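Local coordinates for protein galactokinase (Bifidobacterium longum subsp. infantis ATCC 15697 = JCM 1222 = DSM 20088, PDB 6TEQ) that binds 2-deoxy-2-fluoro-galactose in its sugar pocket and, as a GHMP-family kinase, probably phosphorylates galactose with ATP, at residues H62-L68 with A127-V133; Y106-V110 with M145-A150; T199-L205 with N217-F223; Y50-L54 with A265-V269. One frame throughout, in Å; residues are numbered along the deposited sequence. Where two conformers were deposited one is given.

How the interactions relate
Following the chain from its N terminus, the first of the four contacts to open is interaction 4, at residues 50-54 just ahead of strand 54-70; it closes only at helix 267-276, over some 200 residues, and the other three contacts nest inside it. Residues 62-68, on strand 54-70, pair with strand 125-131 in interaction 1. Interaction 2 joins helices 105-116 and 141-156 and crosses interaction 1, since their segments alternate; the two touch where F129 and I66 meet T149. Interaction 3 follows in series, a short-range pairing of strands 202-207 and 218-222. It shares a sheet with interaction 1, because strand 202-207 also borders strand 54-70.

Interaction 1. Residues H62-L68 with A127-V133; sequences HRTFIAL and AAFVSCV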
loop_
_atom_site.group_PDB
_atom_site.type_symbol
_atom_site.label_atom_id
_atom_site.label_comp_id
_atom_site.label_asym_id
_atom_site.label_seq_id
_atom_site.Cartn_x
_atom_site.Cartn_y
_atom_site.Cartn_z
ATOM N N HIS A 62 10.353 1.533 6.295
ATOM C CA HIS A 62 9.587 0.989 7.440
ATOM C C HIS A 62 9.088 -0.395 7.039
ATOM O O HIS A 62 8.395 -0.529 6.000
ATOM C CB HIS A 62 8.382 1.859 7.776
ATOM C CG HIS A 62 8.790 3.227 8.180
ATOM N ND1 HIS A 62 9.272 4.120 7.241
ATOM C CD2 HIS A 62 8.834 3.838 9.387
ATOM C CE1 HIS A 62 9.632 5.238 7.870
ATOM N NE2 HIS A 62 9.330 5.101 9.182
ATOM N N ARG A 63 9.397 -1.418 7.826
ATOM C CA ARG A 63 9.102 -2.815 7.530
ATOM C C ARG A 63 8.396 -3.480 8.705
ATOM O O ARG A 63 8.598 -3.057 9.898
ATOM C CB ARG A 63 10.358 -3.545 7.143
ATOM C CG ARG A 63 11.014 -2.982 5.869
ATOM C CD ARG A 63 12.488 -3.288 5.737
ATOM N NE ARG A 63 12.834 -4.634 5.269
ATOM C CZ ARG A 63 12.799 -5.063 4.013
ATOM N NH1 ARG A 63 12.384 -4.275 3.038
ATOM N NH2 ARG A 63 13.227 -6.284 3.728
ATOM N N THR A 64 7.695 -4.552 8.350
ATOM C CA THR A 64 7.189 -5.554 9.309
ATOM C C THR A 64 8.187 -6.715 9.241
ATOM O O THR A 64 8.380 -7.275 8.129
ATOM C CB THR A 64 5.784 -5.997 8.958
ATOM O OG1 THR A 64 4.995 -4.835 9.169
ATOM C CG2 THR A 64 5.234 -7.165 9.754
ATOM N N PHE A 65 8.674 -7.145 10.394
ATOM C CA PHE A 65 9.618 -8.247 10.552
ATOM C C PHE A 65 8.906 -9.434 11.150
ATOM O O PHE A 65 8.102 -9.293 12.087
ATOM C CB PHE A 65 10.779 -7.875 11.475
ATOM C CG PHE A 65 11.667 -6.834 10.854
ATOM C CD1 PHE A 65 11.322 -5.508 10.918
ATOM C CD2 PHE A 65 12.926 -7.159 10.378
ATOM C CE1 PHE A 65 12.127 -4.565 10.313
ATOM C CE2 PHE A 65 13.713 -6.223 9.735
ATOM C CZ PHE A 65 13.322 -4.918 9.747
ATOM N N ILE A 66 9.047 -10.559 10.470
ATOM C CA ILE A 66 8.390 -11.813 10.897
ATOM C C ILE A 66 9.488 -12.797 11.240
ATOM O O ILE A 66 10.287 -13.177 10.356
ATOM C CB ILE A 66 7.449 -12.423 9.875
ATOM C CG1 ILE A 66 6.629 -13.611 10.422
ATOM C CG2 ILE A 66 8.126 -12.699 8.545
ATOM C CD1 ILE A 66 5.770 -14.267 9.383
ATOM N N ALA A 67 9.488 -13.239 12.483
ATOM C CA ALA A 67 10.302 -14.427 12.887
ATOM C C ALA A 67 9.370 -15.640 12.728
ATOM O O ALA A 67 8.256 -15.614 13.270
ATOM C CB ALA A 67 10.820 -14.244 14.289
ATOM N N LEU A 68 9.750 -16.632 11.940
ATOM C CA LEU A 68 8.862 -17.773 11.660
ATOM C C LEU A 68 9.571 -19.105 11.773
ATOM O O LEU A 68 10.783 -19.193 11.454
ATOM C CB LEU A 68 8.265 -17.563 10.262
ATOM C CG LEU A 68 7.231 -18.617 9.797
ATOM C CD1 LEU A 68 6.156 -17.985 8.940
ATOM C CD2 LEU A 68 7.913 -19.762 9.061
ATOM N N ALA A 127 4.766 -17.850 14.416
ATOM C CA ALA A 127 5.385 -16.574 14.014
ATOM C C ALA A 127 5.235 -15.504 15.087
ATOM O O ALA A 127 4.205 -15.481 15.827
ATOM C CB ALA A 127 4.869 -16.100 12.673
ATOM N N ALA A 128 6.178 -14.601 15.012
ATOM C CA ALA A 128 6.212 -13.361 15.810
ATOM C C ALA A 128 6.472 -12.200 14.854
ATOM O O ALA A 128 7.406 -12.205 14.062
ATOM C CB ALA A 128 7.239 -13.383 16.882
ATOM N N PHE A 129 5.635 -11.195 14.963
ATOM C CA PHE A 129 5.751 -9.958 14.150
ATOM C C PHE A 129 6.144 -8.757 15.027
ATOM O O PHE A 129 5.555 -8.537 16.107
ATOM C CB PHE A 129 4.374 -9.618 13.562
ATOM C CG PHE A 129 3.907 -10.621 12.589
ATOM C CD1 PHE A 129 4.293 -10.507 11.271
ATOM C CD2 PHE A 129 3.195 -11.741 12.987
ATOM C CE1 PHE A 129 3.830 -11.413 10.332
ATOM C CE2 PHE A 129 2.762 -12.656 12.049
ATOM C CZ PHE A 129 3.120 -12.516 10.747
ATOM N N VAL A 130 7.093 -7.982 14.530
ATOM C CA VAL A 130 7.474 -6.651 15.029
ATOM C C VAL A 130 7.442 -5.722 13.814
ATOM O O VAL A 130 8.021 -6.053 12.812
ATOM C CB VAL A 130 8.831 -6.622 15.745
ATOM C CG1 VAL A 130 9.176 -5.212 16.081
ATOM C CG2 VAL A 130 8.798 -7.532 16.997
ATOM N N SER A 131 6.709 -4.598 13.915
ATOM C CA SER A 131 6.588 -3.651 12.805
ATOM C C SER A 131 6.934 -2.234 13.236
ATOM O O SER A 131 6.713 -1.876 14.406
ATOM C CB SER A 131 5.180 -3.739 12.236
ATOM O OG SER A 131 5.053 -3.001 11.052
ATOM N N CYS A 132 7.315 -1.417 12.270
ATOM C CA CYS A 132 7.317 0.039 12.437
ATOM C C CYS A 132 6.453 0.698 11.332
ATOM O O CYS A 132 6.622 1.901 11.151
ATOM C CB CYS A 132 8.730 0.565 12.452
ATOM S SG CYS A 132 9.615 0.230 10.911
ATOM N N VAL A 133 5.646 -0.061 10.566
ATOM C CA VAL A 133 4.662 0.531 9.629
ATOM C C VAL A 133 3.494 1.014 10.476
ATOM O O VAL A 133 2.803 0.195 11.081
ATOM C CB VAL A 133 4.222 -0.439 8.531
ATOM C CG1 VAL A 133 3.271 0.223 7.561
ATOM C CG2 VAL A 133 5.391 -1.028 7.831
#
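I66 lies against the ring of F129 on two adjacent antiparallel strands, and its side chain can be followed atom by atom. CB stands 3.8 Å from F129 CE1. With CG1 anti to the backbone N (chi1 -172°), the next carbon is carried over the ring: I66 CG1 lies 3.9 Å from the centroid of the F129 ring, a CH-pi contact displaced toward the rim, and also meets the methyl of A127. The extended chain then brings I66 CD1 to within 3.5 Å of F129 CZ. T64 CG2 approaches the same ring at its edge, near the ring plane. Were F129 replaced by alanine, CG1 and CD1 of I66 would lose the ring they rest on, and a gap would probably open beside them.

The pairing belongs to the mixed sheet of the GHMP kinase N-terminal region. I66, T64 and F129 face helix 141-156, touching A144, S148 and T149, whereas A67, A128 and V130 face helix 12-27. Between the strands, F65 and V130 exchange backbone bonds, F65 N reaching V130 O at 2.7 Å, and A67 does the same with A128.

Toward the end of strand 125-131 the contact turns polar. T64 OG1 and S131 OG share a short hydrogen bond of 2.6 Å, while S131 OG also accepts from V133 N, forming an ST turn. C132 N bonds to R63 O, and C132 SG takes a weak bond from R63 N. The H62 ring presents CD2 to C132 O at 3.4 Å; its NE2 is held by I7 O, and the guanidinium of R63 pairs with E415.

Interaction 2. Residues Y106-V110 with M145-A150; sequences YPTGV and MTCSTA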
loop_
_atom_site.group_PDB
_atom_site.type_symbol
_atom_site.label_atom_id
_atom_site.label_comp_id
_atom_site.label_asym_id
_atom_site.label_seq_id
_atom_site.Cartn_x
_atom_site.Cartn_y
_atom_site.Cartn_z
ATOM N N TYR A 106 -4.835 -12.346 8.825
ATOM C CA TYR A 106 -3.914 -11.893 7.750
ATOM C C TYR A 106 -2.769 -12.878 7.534
ATOM O O TYR A 106 -2.641 -13.455 6.433
ATOM C CB TYR A 106 -3.420 -10.475 8.063
ATOM C CG TYR A 106 -4.482 -9.403 7.884
ATOM C CD1 TYR A 106 -4.606 -8.714 6.698
ATOM C CD2 TYR A 106 -5.334 -9.057 8.910
ATOM C CE1 TYR A 106 -5.554 -7.731 6.521
ATOM C CE2 TYR A 106 -6.273 -8.038 8.757
ATOM C CZ TYR A 106 -6.374 -7.363 7.562
ATOM O OH TYR A 106 -7.282 -6.366 7.327
ATOM N N PRO A 107 -1.923 -13.214 8.555
ATOM C CA PRO A 107 -0.901 -14.221 8.306
ATOM C C PRO A 107 -1.475 -15.635 8.090
ATOM O O PRO A 107 -1.002 -16.363 7.216
ATOM C CB PRO A 107 0.031 -14.116 9.546
ATOM C CG PRO A 107 -0.883 -13.573 10.667
ATOM C CD PRO A 107 -1.799 -12.625 9.898
ATOM N N THR A 108 -2.502 -16.041 8.880
ATOM C CA THR A 108 -3.013 -17.410 8.749
ATOM C C THR A 108 -3.541 -17.566 7.330
ATOM O O THR A 108 -3.411 -18.631 6.710
ATOM C CB THR A 108 -4.124 -17.656 9.761
ATOM O OG1 THR A 108 -3.598 -17.320 11.042
ATOM C CG2 THR A 108 -4.591 -19.077 9.736
ATOM N N GLY A 109 -4.212 -16.515 6.861
ATOM C CA GLY A 109 -4.917 -16.579 5.558
ATOM C C GLY A 109 -3.931 -16.730 4.408
ATOM O O GLY A 109 -4.292 -17.268 3.370
ATOM N N VAL A 110 -2.694 -16.336 4.601
ATOM C CA VAL A 110 -1.636 -16.532 3.565
ATOM C C VAL A 110 -1.305 -18.018 3.403
ATOM O O VAL A 110 -1.356 -18.514 2.254
ATOM C CB VAL A 110 -0.370 -15.725 3.878
ATOM C CG1 VAL A 110 0.687 -16.089 2.851
ATOM C CG2 VAL A 110 -0.703 -14.214 3.905
ATOM N N MET A 145 2.393 -7.176 6.501
ATOM C CA MET A 145 2.201 -8.424 7.295
ATOM C C MET A 145 1.973 -9.614 6.349
ATOM O O MET A 145 2.541 -10.709 6.587
ATOM C CB MET A 145 1.028 -8.270 8.263
ATOM C CG MET A 145 0.739 -9.518 9.052
ATOM S SD MET A 145 -0.287 -9.182 10.443
ATOM C CE MET A 145 0.837 -8.370 11.574
ATOM N N THR A 146 1.110 -9.478 5.384
ATOM C CA THR A 146 0.773 -10.617 4.495
ATOM C C THR A 146 1.969 -10.955 3.616
ATOM O O THR A 146 2.208 -12.145 3.387
ATOM C CB THR A 146 -0.511 -10.409 3.676
ATOM O OG1 THR A 146 -0.319 -9.216 2.859
ATOM C CG2 THR A 146 -1.742 -10.329 4.537
ATOM N N CYS A 147 2.691 -9.986 3.085
ATOM C CA CYS A 147 3.816 -10.248 2.179
ATOM C C CYS A 147 5.033 -10.802 2.929
ATOM O O CYS A 147 5.695 -11.736 2.382
ATOM C CB CYS A 147 4.138 -8.992 1.360
ATOM S SG CYS A 147 2.817 -8.616 0.194
ATOM N N SER A 148 5.271 -10.333 4.153
ATOM C CA SER A 148 6.420 -10.900 4.940
ATOM C C SER A 148 6.099 -12.367 5.239
ATOM O O SER A 148 6.971 -13.184 5.105
ATOM C CB SER A 148 6.674 -10.169 6.213
ATOM O OG SER A 148 5.563 -10.113 7.076
ATOM N N THR A 149 4.840 -12.663 5.545
ATOM C CA THR A 149 4.429 -14.065 5.874
ATOM C C THR A 149 4.550 -14.911 4.596
ATOM O O THR A 149 5.028 -16.021 4.694
ATOM C CB THR A 149 3.007 -14.097 6.398
ATOM O OG1 THR A 149 2.839 -13.257 7.536
ATOM C CG2 THR A 149 2.588 -15.494 6.794
ATOM N N ALA A 150 4.120 -14.398 3.456
ATOM C CA ALA A 150 4.122 -15.158 2.177
ATOM C C ALA A 150 5.569 -15.446 1.825
ATOM O O ALA A 150 5.884 -16.561 1.438
ATOM C CB ALA A 150 3.443 -14.356 1.070
#
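V110 and T146 mesh where helices 105-116 and 141-156 pack in the GHMP kinase N-terminal region, their short segments crossing at -40° with axes 8.6 Å apart. No hydrogen bond passes between the two segments, so the join is one of van der Waals fit.

Aliphatic contacts form its centre. The two methyls of V110 part company: CG2 settles against T146 CB and O, while CG1, anti to the backbone N (chi1 175°), reaches A150 CB at 3.7 Å. At the other end the ring of P107 meets sulfur, its CD lying 3.8 Å from M145 SD, and Y106 CB also lies near that sulfur. M145 starts out with CG opposite its backbone N (chi1 177°), which carries SD across to the proline.

Aromatic contact is limited to Y106, where T146 CG2 sits at the ring edge, in plane, 3.9 Å from CD1. The ring continues toward E179, a magnesium ligand in another structure of this protein.

The hydroxyls of T146 and T149 turn back to their own helix. T149 OG1 donates to M145 O over 2.7 Å, and T149 N reaches that oxygen from the opposite face of its plane; T146 OG1 bonds to S142 O. With a glycine in place of T149, M145 O would lose its hydroxyl partner and P107 would probably be left with a gap beside its ring.

Each branch of the T149 side chain finds P107: CG2 lies 3.7 Å from P107 O, and OG1 3.6 Å from P107 CB.

Interaction 3. Residues T199-L205 with N217-F223; sequences TEGHALL and NVSQQEF
A203 and Q221 mark the close-fitting middle of this antiparallel pair, exchanging backbone bonds of 2.8 Å each between A203 N and Q221 O and between Q221 N and A203 O; the second is almost straight, at 177°. Beside them A203 CB meets F223 CB, and A203, L205 and F223 pack against L56 and I58 of strand 54-70. L204 uses CD1 to touch V218 CG1 at 3.6 Å and also the amide nitrogen of Q220.

The outer part is looser and wetter. Q220 folds back at chi2 (-69°) toward T199, whose OG1 donates to Q220 OE1 at 2.9 Å from above the carbonyl plane rather than along a lone pair. A water donates to that same oxygen and accepts from T199 N, while Q220 NE2 binds R197 O. In one of its two conformers the exposed E222 carboxylate lies beside the H202 ring, and H202 ND1 bonds E200 O in the ring plane.

The type II turn from T199 to H202, with G201 at positive phi, leads into an antiparallel strand pair that extends the sheet of strand 54-70.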
loop_
_atom_site.group_PDB
_atom_site.type_symbol
_atom_site.label_atom_id
_atom_site.label_comp_id
_atom_site.label_asym_id
_atom_site.label_seq_id
_atom_site.Cartn_x
_atom_site.Cartn_y
_atom_site.Cartn_z
ATOM N N THR A 199 12.046 -1.505 -5.799
ATOM C CA THR A 199 13.498 -1.534 -5.593
ATOM C C THR A 199 13.979 -0.196 -5.014
ATOM O O THR A 199 13.371 0.857 -5.192
ATOM C CB THR A 199 14.217 -1.906 -6.886
ATOM O OG1 THR A 199 13.981 -0.882 -7.872
ATOM C CG2 THR A 199 13.792 -3.247 -7.441
ATOM N N GLU A 200 15.091 -0.260 -4.354
ATOM C CA GLU A 200 15.714 0.937 -3.748
ATOM C C GLU A 200 16.016 1.981 -4.834
ATOM O O GLU A 200 16.454 1.619 -5.931
ATOM C CB GLU A 200 16.986 0.571 -3.015
ATOM C CG GLU A 200 17.593 1.741 -2.256
ATOM C CD GLU A 200 18.447 2.731 -3.055
ATOM O OE1 GLU A 200 19.035 2.315 -4.112
ATOM O OE2 GLU A 200 18.512 3.937 -2.634
ATOM N N GLY A 201 15.669 3.225 -4.548
ATOM C CA GLY A 201 15.876 4.354 -5.468
ATOM C C GLY A 201 14.933 4.393 -6.666
ATOM O O GLY A 201 15.207 5.207 -7.577
ATOM N N HIS A 202 13.905 3.549 -6.722
ATOM C CA HIS A 202 12.975 3.488 -7.858
ATOM C C HIS A 202 11.533 3.436 -7.368
ATOM O O HIS A 202 11.291 2.895 -6.278
ATOM C CB HIS A 202 13.274 2.245 -8.697
ATOM C CG HIS A 202 14.598 2.288 -9.342
ATOM N ND1 HIS A 202 15.760 2.065 -8.639
ATOM C CD2 HIS A 202 14.939 2.575 -10.611
ATOM C CE1 HIS A 202 16.776 2.161 -9.488
ATOM N NE2 HIS A 202 16.309 2.500 -10.714
ATOM N N ALA A 203 10.635 3.955 -8.208
ATOM C CA ALA A 203 9.193 3.753 -8.099
ATOM C C ALA A 203 8.795 2.628 -9.045
ATOM O O ALA A 203 9.434 2.476 -10.085
ATOM C CB ALA A 203 8.524 5.091 -8.379
ATOM N N LEU A 204 7.761 1.923 -8.678
ATOM C CA LEU A 204 7.291 0.792 -9.423
ATOM C C LEU A 204 6.129 1.216 -10.341
ATOM O O LEU A 204 4.978 1.509 -9.861
ATOM C CB LEU A 204 6.837 -0.265 -8.435
ATOM C CG LEU A 204 6.422 -1.583 -9.095
ATOM C CD1 LEU A 204 7.654 -2.355 -9.498
ATOM C CD2 LEU A 204 5.570 -2.410 -8.164
ATOM N N LEU A 205 6.378 1.470 -11.628
ATOM C CA LEU A 205 5.226 1.788 -12.543
ATOM C C LEU A 205 4.517 0.458 -12.848
ATOM O O LEU A 205 5.032 -0.384 -13.597
ATOM C CB LEU A 205 5.765 2.458 -13.805
ATOM C CG LEU A 205 4.729 2.747 -14.858
ATOM C CD1 LEU A 205 3.561 3.578 -14.340
ATOM C CD2 LEU A 205 5.392 3.382 -16.051
ATOM N N ASN A 217 4.353 -6.191 -16.544
ATOM C CA ASN A 217 3.400 -5.348 -15.783
ATOM C C ASN A 217 4.150 -4.435 -14.802
ATOM O O ASN A 217 3.451 -3.650 -14.140
ATOM C CB ASN A 217 2.283 -6.153 -15.173
ATOM C CG ASN A 217 2.624 -6.923 -13.929
ATOM O OD1 ASN A 217 3.759 -6.874 -13.410
ATOM N ND2 ASN A 217 1.643 -7.620 -13.417
ATOM N N VAL A 218 5.475 -4.437 -14.823
ATOM C CA VAL A 218 6.223 -3.445 -14.064
ATOM C C VAL A 218 7.366 -2.844 -14.858
ATOM O O VAL A 218 8.006 -3.504 -15.643
ATOM C CB VAL A 218 6.748 -3.995 -12.747
ATOM C CG1 VAL A 218 5.643 -4.314 -11.783
ATOM C CG2 VAL A 218 7.785 -5.079 -12.848
ATOM N N SER A 219 7.740 -1.657 -14.407
ATOM C CA SER A 219 8.783 -0.809 -15.009
ATOM C C SER A 219 9.414 0.037 -13.898
ATOM O O SER A 219 8.720 0.933 -13.361
ATOM C CB SER A 219 8.197 0.018 -16.106
ATOM O OG SER A 219 9.106 1.026 -16.474
ATOM N N GLN A 220 10.664 -0.252 -13.529
ATOM C CA GLN A 220 11.311 0.454 -12.409
ATOM C C GLN A 220 11.664 1.861 -12.895
ATOM O O GLN A 220 12.420 1.995 -13.893
ATOM C CB GLN A 220 12.549 -0.281 -11.942
ATOM C CG GLN A 220 12.258 -1.671 -11.410
ATOM C CD GLN A 220 11.508 -1.758 -10.123
ATOM O OE1 GLN A 220 11.484 -0.788 -9.406
ATOM N NE2 GLN A 220 10.958 -2.945 -9.821
ATOM N N GLN A 221 11.103 2.892 -12.267
ATOM C CA GLN A 221 11.301 4.281 -12.682
ATOM C C GLN A 221 12.248 4.923 -11.663
ATOM O O GLN A 221 12.061 4.767 -10.439
ATOM C CB GLN A 221 9.968 5.012 -12.693
ATOM C CG GLN A 221 9.034 4.508 -13.757
ATOM C CD GLN A 221 9.606 4.832 -15.110
ATOM O OE1 GLN A 221 10.181 5.892 -15.333
ATOM N NE2 GLN A 221 9.313 3.963 -16.081
ATOM N N GLU A 222 13.244 5.626 -12.159
ATOM C CA GLU A 222 14.195 6.380 -11.311
ATOM C C GLU A 222 13.377 7.229 -10.341
ATOM O O GLU A 222 12.422 7.909 -10.782
ATOM C CB GLU A 222 15.130 7.218 -12.191
ATOM C CG GLU A 222 16.117 6.410 -13.045
ATOM C CD GLU A 222 17.362 5.969 -12.284
ATOM O OE1 GLU A 222 17.337 6.124 -11.073
ATOM O OE2 GLU A 222 18.362 5.492 -12.909
ATOM N N PHE A 223 13.700 7.178 -9.051
ATOM C CA PHE A 223 13.055 8.037 -8.055
ATOM C C PHE A 223 14.098 8.429 -7.021
ATOM O O PHE A 223 14.034 7.992 -5.867
ATOM C CB PHE A 223 11.790 7.398 -7.470
ATOM C CG PHE A 223 10.948 8.430 -6.781
ATOM C CD1 PHE A 223 10.285 9.403 -7.483
ATOM C CD2 PHE A 223 10.846 8.428 -5.386
ATOM C CE1 PHE A 223 9.519 10.347 -6.804
ATOM C CE2 PHE A 223 10.083 9.359 -4.730
ATOM C CZ PHE A 223 9.474 10.343 -5.436
HETATM O O HOH W 1 10.292 0.363 -7.131
#

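Interaction 4. Residues Y50-L54 with A265-V269; sequences YNAGL and ANLRV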
loop_
_atom_site.group_PDB
_atom_site.type_symbol
_atom_site.label_atom_id
_atom_site.label_comp_id
_atom_site.label_asym_id
_atom_site.label_seq_id
_atom_site.Cartn_x
_atom_site.Cartn_y
_atom_site.Cartn_z
ATOM N N TYR A 50 -7.656 -1.573 -8.919
ATOM C CA TYR A 50 -8.779 -2.514 -9.085
ATOM C C TYR A 50 -9.561 -2.144 -10.349
ATOM O O TYR A 50 -10.458 -2.894 -10.718
ATOM C CB TYR A 50 -9.663 -2.522 -7.829
ATOM C CG TYR A 50 -10.160 -1.180 -7.328
ATOM C CD1 TYR A 50 -11.203 -0.535 -8.007
ATOM C CD2 TYR A 50 -9.606 -0.586 -6.191
ATOM C CE1 TYR A 50 -11.665 0.712 -7.592
ATOM C CE2 TYR A 50 -10.096 0.626 -5.715
ATOM C CZ TYR A 50 -11.119 1.276 -6.429
ATOM O OH TYR A 50 -11.593 2.460 -5.955
ATOM N N ASN A 51 -9.179 -1.049 -11.029
ATOM C CA ASN A 51 -9.715 -0.671 -12.370
ATOM C C ASN A 51 -8.741 -1.058 -13.502
ATOM O O ASN A 51 -8.912 -0.531 -14.612
ATOM C CB ASN A 51 -10.003 0.824 -12.372
ATOM C CG ASN A 51 -11.195 1.180 -11.513
ATOM O OD1 ASN A 51 -12.252 0.587 -11.708
ATOM N ND2 ASN A 51 -11.002 2.097 -10.548
ATOM N N ALA A 52 -7.729 -1.882 -13.233
ATOM C CA ALA A 52 -6.733 -2.356 -14.224
ATOM C C ALA A 52 -5.884 -1.157 -14.709
ATOM O O ALA A 52 -5.418 -1.140 -15.862
ATOM C CB ALA A 52 -7.414 -3.067 -15.397
ATOM N N GLY A 53 -5.690 -0.149 -13.853
ATOM C CA GLY A 53 -4.995 1.070 -14.238
ATOM C C GLY A 53 -3.516 1.000 -13.965
ATOM O O GLY A 53 -2.937 -0.075 -13.873
ATOM N N LEU A 54 -2.941 2.178 -13.911
ATOM C CA LEU A 54 -1.510 2.391 -13.625
ATOM C C LEU A 54 -1.380 2.916 -12.212
ATOM O O LEU A 54 -2.228 3.716 -11.763
ATOM C CB LEU A 54 -0.874 3.417 -14.562
ATOM C CG LEU A 54 -0.940 3.025 -16.029
ATOM C CD1 LEU A 54 -0.401 4.150 -16.896
ATOM C CD2 LEU A 54 -0.161 1.745 -16.288
ATOM N N ALA A 265 -14.579 -4.424 -19.995
ATOM C CA ALA A 265 -14.171 -5.362 -18.908
ATOM C C ALA A 265 -13.677 -4.564 -17.688
ATOM O O ALA A 265 -13.837 -5.065 -16.533
ATOM C CB ALA A 265 -13.064 -6.243 -19.367
ATOM N N ASN A 266 -13.110 -3.380 -17.947
ATOM C CA ASN A 266 -12.593 -2.527 -16.856
ATOM C C ASN A 266 -12.441 -1.080 -17.340
ATOM O O ASN A 266 -12.375 -0.834 -18.556
ATOM C CB ASN A 266 -11.294 -3.066 -16.252
ATOM C CG ASN A 266 -10.234 -3.364 -17.294
ATOM O OD1 ASN A 266 -9.786 -2.421 -17.924
ATOM N ND2 ASN A 266 -9.850 -4.627 -17.498
ATOM N N LEU A 267 -12.272 -0.135 -16.398
ATOM C CA LEU A 267 -12.227 1.272 -16.795
ATOM C C LEU A 267 -10.931 1.619 -17.500
ATOM O O LEU A 267 -10.843 2.683 -18.074
ATOM C CB LEU A 267 -12.509 2.166 -15.597
ATOM C CG LEU A 267 -13.975 2.098 -15.108
ATOM C CD1 LEU A 267 -14.172 2.875 -13.821
ATOM C CD2 LEU A 267 -14.983 2.556 -16.147
ATOM N N ARG A 268 -9.908 0.797 -17.368
ATOM C CA ARG A 268 -8.680 1.035 -18.147
ATOM C C ARG A 268 -8.979 0.982 -19.635
ATOM O O ARG A 268 -8.356 1.769 -20.366
ATOM C CB ARG A 268 -7.626 0.047 -17.757
ATOM C CG ARG A 268 -6.378 0.096 -18.598
ATOM C CD ARG A 268 -5.522 1.354 -18.404
ATOM N NE ARG A 268 -4.230 1.183 -19.064
ATOM C CZ ARG A 268 -3.190 0.544 -18.564
ATOM N NH1 ARG A 268 -3.297 -0.100 -17.419
ATOM N NH2 ARG A 268 -2.083 0.432 -19.279
ATOM N N VAL A 269 -9.835 0.069 -20.086
ATOM C CA VAL A 269 -10.283 0.095 -21.509
ATOM C C VAL A 269 -10.812 1.506 -21.880
ATOM O O VAL A 269 -10.406 2.079 -22.873
ATOM C CB VAL A 269 -11.360 -0.962 -21.748
ATOM C CG1 VAL A 269 -11.814 -0.879 -23.216
ATOM C CG2 VAL A 269 -10.956 -2.344 -21.316
HETATM O O HOH W 2 -12.931 -1.102 -13.829
#
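This is a loop-to-helix contact: residues 51-54, just beyond the sugar-pocket residue Y50, meet the first turn of helix 267-276. R268 supplies most of the polar chemistry. Its NH1 donates to A52 O at 2.8 Å, tilted 16° from the carbonyl plane, and its backbone N makes a weak bond to N51 O. R268 CB lies 3.1 Å from A52 O, and the bend at chi2 (69°) then turns the rest of the chain so that the guanidinium comes to lie beneath L54, whose CG lies over one face and whose CD2 is 3.8 Å from R268 NH2.

Next to this grip, the methyl of A52 presses on the amide of N266, 3.4 Å from its CG. N266 is the N-cap of the helix, OD1 accepting from V269 N, so the methyl packs directly against the capping group. N51 lies alongside L267, with OD1 3.7 Å from CD1. A water bridges further, donating to N51 OD1 and accepting from L267 N, while N51 ND2 is held by the carbonyl oxygen of H47, itself a galactose-binding residue.

The charge of R268 is also met outside the contact, by D207 at NH1 and D272 at NE, although R209 lies close to NH2. With two carboxylates and a loop carbonyl around it, the buried guanidinium probably stays charged, and NH1 joins A52 O to D207 through a single nitrogen.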